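Local coordinates for putative uncharacterized protein PH0594 (Pyrococcus horikoshii, PDB 4HXF) that is a hexameric, self-compartmentalizing serine protease, an acylaminoacyl peptidase that pairs a beta-propeller with an alpha/beta-hydrolase domain, at residues 108-113 with 117-122; 202-205 with 210-213; 238-243 with 508-513. All blocks are in the same frame, centred on the assembly; numbering follows the deposited sequence.

Overall arrangement
The three contacts follow one another along the chain. Interactions 1 and 2 are both beta hairpins of the propeller, each within its own four-stranded antiparallel sheet. Interaction 1 pairs the two first strands of its sheet, 106-111 and 117-124. Interaction 2 pairs the two last strands of the next sheet, 200-206 and 209-217. Their centres are about 18 Å apart. Interaction 3 is of another kind: a propeller loop, 238-243, meets helix 504-511 of the hydrolase domain, 265 residues on. Its centre lies about 33 Å from that of interaction 1 and about 28 Å from that of interaction 2. Two contacts thus build propeller blades, and the third joins propeller to hydrolase domain through a helix that also carries D508 of the inhibitor pocket.

Interaction 1: 108-113 with 117-122; sequences SIEWNQ and RLLAVG
Strands 106-111 and 117-124 form an antiparallel beta hairpin, in which S108 pairs with V121 and E110 with L119 as hydrogen-bonded pairs. L119 N reaches E110 O at 2.8 Å, and V121 N reaches S108 O at 3.1 Å. Past the last bridge, N112 N still bonds R117 O at 2.9 Å and nearly straight, 171° at the hydrogen. I109 and W111 share one face of the sheet with L118 and A120. There CD2 of L118 sits over the indole of W111, 3.8 Å from the centroid of the five-membered ring and 19° off its normal, a CH-pi contact. With CG of L118 anti to its carbonyl carbon, beside the backbone N, the CD2 branch lies over the indole. W111 NE1 is bonded to R65 O.

The hairpin opens a four-stranded propeller blade, and strand 151-158 continues the sheet beyond 117-124. Next to the turn, N112 and R117 run side by side. ND2 of N112 lies over one face of the guanidinium, toward its rim, with the two planes 44° apart. R117 is held by salt bridges to D114 and D181, while OD1 of N112 takes the backbone N of D114. On the face of S108 and V121, OG of S108 is 3.3 Å from CB of V121. A water joins this hydroxyl, at 2.6 Å from OG, to L119 O, to which it donates.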
# COMPACT_ATOMS: atom_id res chain seq x y z
N SER A 108 16.82 23.30 18.41
CA SER A 108 16.44 24.64 18.93
C SER A 108 16.23 25.58 17.76
O SER A 108 16.95 25.49 16.79
CB SER A 108 17.41 25.33 19.90
OG SER A 108 18.76 25.60 19.42
N ILE A 109 15.32 26.54 17.97
CA ILE A 109 15.11 27.66 17.04
C ILE A 109 14.95 28.95 17.83
O ILE A 109 14.28 28.94 18.84
CB ILE A 109 13.92 27.53 16.02
CG1 ILE A 109 12.63 27.04 16.71
CG2 ILE A 109 14.32 26.50 14.91
CD1 ILE A 109 11.41 27.16 15.77
N GLU A 110 15.57 30.02 17.38
CA GLU A 110 15.51 31.33 18.04
C GLU A 110 15.52 32.45 17.02
O GLU A 110 16.43 32.49 16.12
CB GLU A 110 16.77 31.53 18.98
CG GLU A 110 16.89 32.81 19.71
CD GLU A 110 18.29 33.17 20.40
OE1 GLU A 110 19.26 32.54 20.26
OE2 GLU A 110 18.33 34.24 21.00
N TRP A 111 14.61 33.44 17.18
CA TRP A 111 14.69 34.63 16.30
C TRP A 111 15.81 35.52 16.58
O TRP A 111 16.12 35.85 17.76
CB TRP A 111 13.43 35.45 16.48
CG TRP A 111 12.19 34.85 15.91
CD1 TRP A 111 11.18 34.24 16.59
CD2 TRP A 111 11.80 34.87 14.50
NE1 TRP A 111 10.16 33.87 15.71
CE2 TRP A 111 10.47 34.28 14.44
CE3 TRP A 111 12.38 35.31 13.34
CZ2 TRP A 111 9.79 34.09 13.25
CZ3 TRP A 111 11.68 35.16 12.14
CH2 TRP A 111 10.42 34.60 12.07
N ASN A 112 16.39 36.07 15.50
CA ASN A 112 17.19 37.29 15.56
C ASN A 112 16.28 38.46 15.88
O ASN A 112 15.04 38.45 15.57
CB ASN A 112 17.87 37.43 14.22
CG ASN A 112 18.87 38.61 14.15
OD1 ASN A 112 18.51 39.75 13.80
ND2 ASN A 112 20.11 38.35 14.56
N GLN A 113 16.89 39.50 16.41
CA GLN A 113 16.24 40.78 16.68
C GLN A 113 15.55 41.39 15.44
O GLN A 113 14.63 42.20 15.59
CB GLN A 113 17.29 41.74 17.26
CG GLN A 113 18.35 42.21 16.24
CD GLN A 113 19.54 43.02 16.90
OE1 GLN A 113 19.48 43.42 18.09
NE2 GLN A 113 20.60 43.24 16.13
N ARG A 117 15.57 36.43 10.51
CA ARG A 117 16.38 35.28 10.60
C ARG A 117 16.14 34.45 11.86
O ARG A 117 15.80 35.00 12.92
CB ARG A 117 17.88 35.66 10.55
CG ARG A 117 18.37 36.21 9.22
CD ARG A 117 19.79 36.76 9.38
NE ARG A 117 19.75 37.98 10.16
CZ ARG A 117 20.82 38.59 10.69
NH1 ARG A 117 22.02 38.10 10.51
NH2 ARG A 117 20.72 39.75 11.28
N LEU A 118 16.23 33.14 11.68
CA LEU A 118 16.21 32.17 12.80
C LEU A 118 17.63 31.64 12.94
O LEU A 118 18.37 31.48 11.97
CB LEU A 118 15.28 30.99 12.52
CG LEU A 118 13.85 31.35 12.51
CD1 LEU A 118 13.00 30.11 12.08
CD2 LEU A 118 13.36 31.70 13.97
N LEU A 119 18.07 31.38 14.17
CA LEU A 119 19.17 30.47 14.41
C LEU A 119 18.65 29.13 14.76
O LEU A 119 17.88 29.03 15.74
CB LEU A 119 20.05 30.99 15.54
CG LEU A 119 21.21 30.08 16.05
CD1 LEU A 119 22.20 29.77 14.90
CD2 LEU A 119 21.88 30.61 17.34
N ALA A 120 19.02 28.08 14.04
CA ALA A 120 18.66 26.69 14.39
C ALA A 120 19.93 25.99 14.79
O ALA A 120 20.96 26.01 14.08
CB ALA A 120 18.01 26.01 13.22
N VAL A 121 19.88 25.19 15.84
CA VAL A 121 20.98 24.38 16.31
C VAL A 121 20.52 22.96 16.30
O VAL A 121 19.41 22.65 16.72
CB VAL A 121 21.43 24.83 17.69
CG1 VAL A 121 22.64 23.93 18.18
CG2 VAL A 121 21.71 26.33 17.76
N GLY A 122 21.33 22.11 15.69
CA GLY A 122 21.01 20.72 15.53
C GLY A 122 22.23 19.87 15.59
O GLY A 122 23.22 20.19 16.23
O HOH W 1 18.41 27.99 18.38

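Interaction 2: 202-205 with 210-213; sequences IYLW and EEKL
Y203 lies between E210 and K212 of the partner strand in this antiparallel hairpin and touches both. Its CB is 3.6 Å from E211 O. CG is anti to the carbonyl carbon (chi1 -56°), and at this point the ring meets the carboxylate of E210. CD1 is 3.7 Å from CD of E210, and the ring and carboxylate planes are only 12° apart. The same CD1 also touches CA of K212. CE1 continues along the lysine, near its CB, CG and CE. At the tip, OH is 3.5 Å from CE of K212. The lysine chain runs alongside the tyrosine and bends at chi3, and its NZ goes on to a salt bridge with E215. With an alanine at Y203, the space between E210 and K212 would probably open and the lysine chain would lose the ring it lies along.

E210 has a second aromatic neighbour. Its OE2 stands in the plane of the W205 indole, at the edge, 3.9 Å from CD1, and also forms a salt bridge with K170. The backbones are joined by three bonds: L213 N to I202 O at 2.6 Å, L204 N to E211 O at 2.8 Å and E211 N to L204 O at 2.9 Å. On the other face, CB of L204 packs against CG of L213 at 4.1 Å.

The two strands close a four-stranded propeller blade, with 209-217 at its outer edge. Strand 182-188 lies on the other side of 200-206: V184 touches I202 and L204, and V187 touches Y203. The W205 ring stacks on F168 of strand 163-171, from the preceding blade.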
# COMPACT_ATOMS: atom_id res chain seq x y z
N ILE A 202 34.03 29.72 25.05
CA ILE A 202 32.95 30.52 24.51
C ILE A 202 33.49 31.46 23.45
O ILE A 202 34.49 32.18 23.63
CB ILE A 202 32.23 31.31 25.65
CG1 ILE A 202 31.81 30.39 26.80
CG2 ILE A 202 31.07 32.20 25.14
CD1 ILE A 202 31.15 31.09 28.01
N TYR A 203 32.81 31.43 22.30
CA TYR A 203 33.21 32.24 21.13
C TYR A 203 32.13 33.19 20.68
O TYR A 203 30.96 32.96 20.91
CB TYR A 203 33.53 31.33 19.95
CG TYR A 203 34.55 30.32 20.21
CD1 TYR A 203 35.89 30.56 19.88
CD2 TYR A 203 34.21 29.08 20.78
CE1 TYR A 203 36.86 29.60 20.15
CE2 TYR A 203 35.19 28.13 21.02
CZ TYR A 203 36.50 28.41 20.70
OH TYR A 203 37.51 27.47 20.95
N LEU A 204 32.55 34.27 20.04
CA LEU A 204 31.61 35.21 19.39
C LEU A 204 31.86 35.02 17.91
O LEU A 204 33.02 35.17 17.42
CB LEU A 204 31.92 36.62 19.83
CG LEU A 204 30.85 37.62 19.50
CD1 LEU A 204 29.50 37.28 20.16
CD2 LEU A 204 31.39 39.00 19.91
N TRP A 205 30.80 34.65 17.21
CA TRP A 205 30.83 34.25 15.78
C TRP A 205 30.02 35.23 14.96
O TRP A 205 28.92 35.64 15.32
CB TRP A 205 30.31 32.83 15.64
CG TRP A 205 30.58 32.14 14.34
CD1 TRP A 205 31.53 31.16 14.05
CD2 TRP A 205 29.82 32.33 13.10
NE1 TRP A 205 31.42 30.77 12.76
CE2 TRP A 205 30.42 31.43 12.13
CE3 TRP A 205 28.73 33.04 12.76
CZ2 TRP A 205 29.93 31.31 10.83
CZ3 TRP A 205 28.24 32.95 11.41
CH2 TRP A 205 28.83 32.09 10.48
N GLU A 210 35.35 34.03 13.92
CA GLU A 210 35.05 33.98 15.37
C GLU A 210 36.22 34.50 16.17
O GLU A 210 37.37 34.52 15.70
CB GLU A 210 34.69 32.53 15.86
CG GLU A 210 35.84 31.58 15.90
CD GLU A 210 35.44 30.14 16.19
OE1 GLU A 210 36.42 29.39 16.24
OE2 GLU A 210 34.25 29.84 16.46
N GLU A 211 35.88 34.96 17.36
CA GLU A 211 36.87 35.31 18.34
C GLU A 211 36.49 34.64 19.67
O GLU A 211 35.29 34.52 20.02
CB GLU A 211 36.96 36.82 18.50
CG GLU A 211 35.85 37.49 19.26
CD GLU A 211 36.17 38.95 19.54
OE1 GLU A 211 37.35 39.33 19.39
OE2 GLU A 211 35.26 39.71 19.94
N LYS A 212 37.52 34.19 20.38
CA LYS A 212 37.31 33.52 21.65
C LYS A 212 37.04 34.51 22.73
O LYS A 212 37.80 35.49 22.91
CB LYS A 212 38.50 32.63 22.00
CG LYS A 212 38.18 31.69 23.13
CD LYS A 212 39.38 30.87 23.51
CE LYS A 212 39.57 29.70 22.64
NZ LYS A 212 40.95 29.13 22.90
N LEU A 213 35.99 34.33 23.50
CA LEU A 213 35.70 35.26 24.57
C LEU A 213 36.24 34.74 25.90
O LEU A 213 36.70 35.51 26.77
CB LEU A 213 34.17 35.54 24.70
CG LEU A 213 33.41 36.20 23.58
CD1 LEU A 213 31.95 36.30 24.06
CD2 LEU A 213 34.00 37.64 23.31

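Interaction 3: 238-243 with 508-513; sequences KYVSEH and DKEVIG
The carboxylate of E510, on helix 504-511 of the hydrolase domain, is held by a type I beta turn of the propeller, Y239 to E242. The contact bridges the two domains.

Three hydrogen bonds carry it. V240 N gives to OE2 of E510 at 2.8 Å, and S241 N gives to OE1 of E510 at 2.9 Å. Each oxygen of E510 takes one backbone N-H of the turn on its syn lone pair. The hydroxyl of S241 adds a third bond to OE1 of E510, at 2.7 Å and nearly along the C-O axis. CG of E510 is anti to its backbone N (chi1 174°) and the chain is extended beyond it, which carries the carboxylate away from the helix to the turn.

The turn has its own bonds. E242 N closes it on Y239 O, and OE2 of E242 takes Y239 N at 3.0 Å.

Packing is slight. CG of E510 lies at the edge of the Y239 ring, with ring and carboxylate planes 85° apart. L427 of helix 423-427 touches both Y239 and S241.

The helix also reaches the inhibitor pocket and another chain. D508 touches the bound chloromethyl ketone inhibitor, and K509 forms a salt bridge with D563 of the third subunit. OE1 of E510, which already takes S241 N and S241 OG, also lies 3.4 Å from CB of Y239.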
# COMPACT_ATOMS: atom_id res chain seq x y z
N LYS A 238 34.93 23.75 41.10
CA LYS A 238 35.61 22.49 41.45
C LYS A 238 34.77 21.27 41.32
O LYS A 238 35.28 20.17 41.05
CB LYS A 238 36.15 22.55 42.88
CG LYS A 238 37.18 23.67 43.03
CD LYS A 238 37.86 23.62 44.35
CE LYS A 238 38.83 24.83 44.27
NZ LYS A 238 39.88 24.83 45.31
N TYR A 239 33.46 21.40 41.63
CA TYR A 239 32.51 20.28 41.47
C TYR A 239 31.36 20.70 40.58
O TYR A 239 30.88 21.86 40.78
CB TYR A 239 31.89 19.95 42.84
CG TYR A 239 33.03 19.65 43.87
CD1 TYR A 239 33.68 18.47 43.84
CD2 TYR A 239 33.44 20.62 44.77
CE1 TYR A 239 34.75 18.17 44.71
CE2 TYR A 239 34.47 20.37 45.67
CZ TYR A 239 35.14 19.17 45.59
OH TYR A 239 36.24 18.90 46.45
N VAL A 240 30.89 19.81 39.73
CA VAL A 240 29.76 20.11 38.87
C VAL A 240 28.56 20.36 39.76
O VAL A 240 27.66 21.15 39.47
CB VAL A 240 29.55 18.92 37.93
CG1 VAL A 240 28.27 19.08 37.17
CG2 VAL A 240 30.74 18.86 36.92
N SER A 241 28.55 19.67 40.91
CA SER A 241 27.44 19.81 41.92
C SER A 241 27.33 21.16 42.63
O SER A 241 26.36 21.36 43.38
CB SER A 241 27.51 18.70 42.96
OG SER A 241 27.48 17.36 42.30
N GLU A 242 28.33 22.02 42.50
CA GLU A 242 28.24 23.39 43.02
C GLU A 242 27.02 24.09 42.45
O GLU A 242 26.64 23.78 41.31
CB GLU A 242 29.53 24.21 42.74
CG GLU A 242 30.72 23.84 43.55
CD GLU A 242 31.93 24.61 42.94
OE1 GLU A 242 31.83 25.86 42.74
OE2 GLU A 242 32.94 24.02 42.92
N HIS A 243 26.44 25.04 43.20
CA HIS A 243 25.31 25.75 42.74
C HIS A 243 25.64 26.55 41.52
O HIS A 243 26.50 27.46 41.63
CB HIS A 243 24.75 26.63 43.83
CG HIS A 243 23.95 25.90 44.93
ND1 HIS A 243 23.45 24.60 44.82
CD2 HIS A 243 23.60 26.35 46.19
CE1 HIS A 243 22.75 24.32 45.94
NE2 HIS A 243 22.83 25.39 46.78
N ASP A 508 30.86 10.17 38.15
CA ASP A 508 31.15 9.23 39.21
C ASP A 508 32.44 9.61 39.95
O ASP A 508 32.56 9.37 41.15
CB ASP A 508 31.28 7.76 38.69
CG ASP A 508 29.96 7.07 38.46
OD1 ASP A 508 29.19 7.50 37.67
OD2 ASP A 508 29.85 6.03 39.08
N LYS A 509 33.41 10.15 39.23
CA LYS A 509 34.69 10.62 39.88
C LYS A 509 34.37 11.60 41.02
O LYS A 509 35.07 11.60 42.07
CB LYS A 509 35.72 11.18 38.92
CG LYS A 509 36.38 10.06 38.08
CD LYS A 509 37.53 10.58 37.25
CE LYS A 509 38.12 9.51 36.32
NZ LYS A 509 39.09 10.08 35.34
N GLU A 510 33.39 12.43 40.76
CA GLU A 510 32.98 13.46 41.71
C GLU A 510 32.10 12.88 42.84
O GLU A 510 32.35 13.10 44.02
CB GLU A 510 32.19 14.52 40.95
CG GLU A 510 31.57 15.59 41.84
CD GLU A 510 31.09 16.80 41.08
OE1 GLU A 510 30.06 17.32 41.61
OE2 GLU A 510 31.89 17.29 40.21
N VAL A 511 31.07 12.09 42.44
CA VAL A 511 30.08 11.66 43.44
C VAL A 511 30.54 10.44 44.29
O VAL A 511 30.20 10.31 45.48
CB VAL A 511 28.66 11.45 42.82
CG1 VAL A 511 27.68 10.99 43.92
CG2 VAL A 511 28.25 12.76 42.20
N ILE A 512 31.31 9.54 43.68
CA ILE A 512 31.83 8.34 44.30
C ILE A 512 33.33 8.50 44.69
O ILE A 512 33.71 8.20 45.85
CB ILE A 512 31.62 7.06 43.45
CG1 ILE A 512 30.18 7.11 42.90
CG2 ILE A 512 31.92 5.79 44.24
CD1 ILE A 512 29.10 7.19 43.96
N GLY A 513 34.15 8.95 43.76
CA GLY A 513 35.55 9.21 44.05
C GLY A 513 36.48 9.05 42.87
O GLY A 513 36.17 8.45 41.84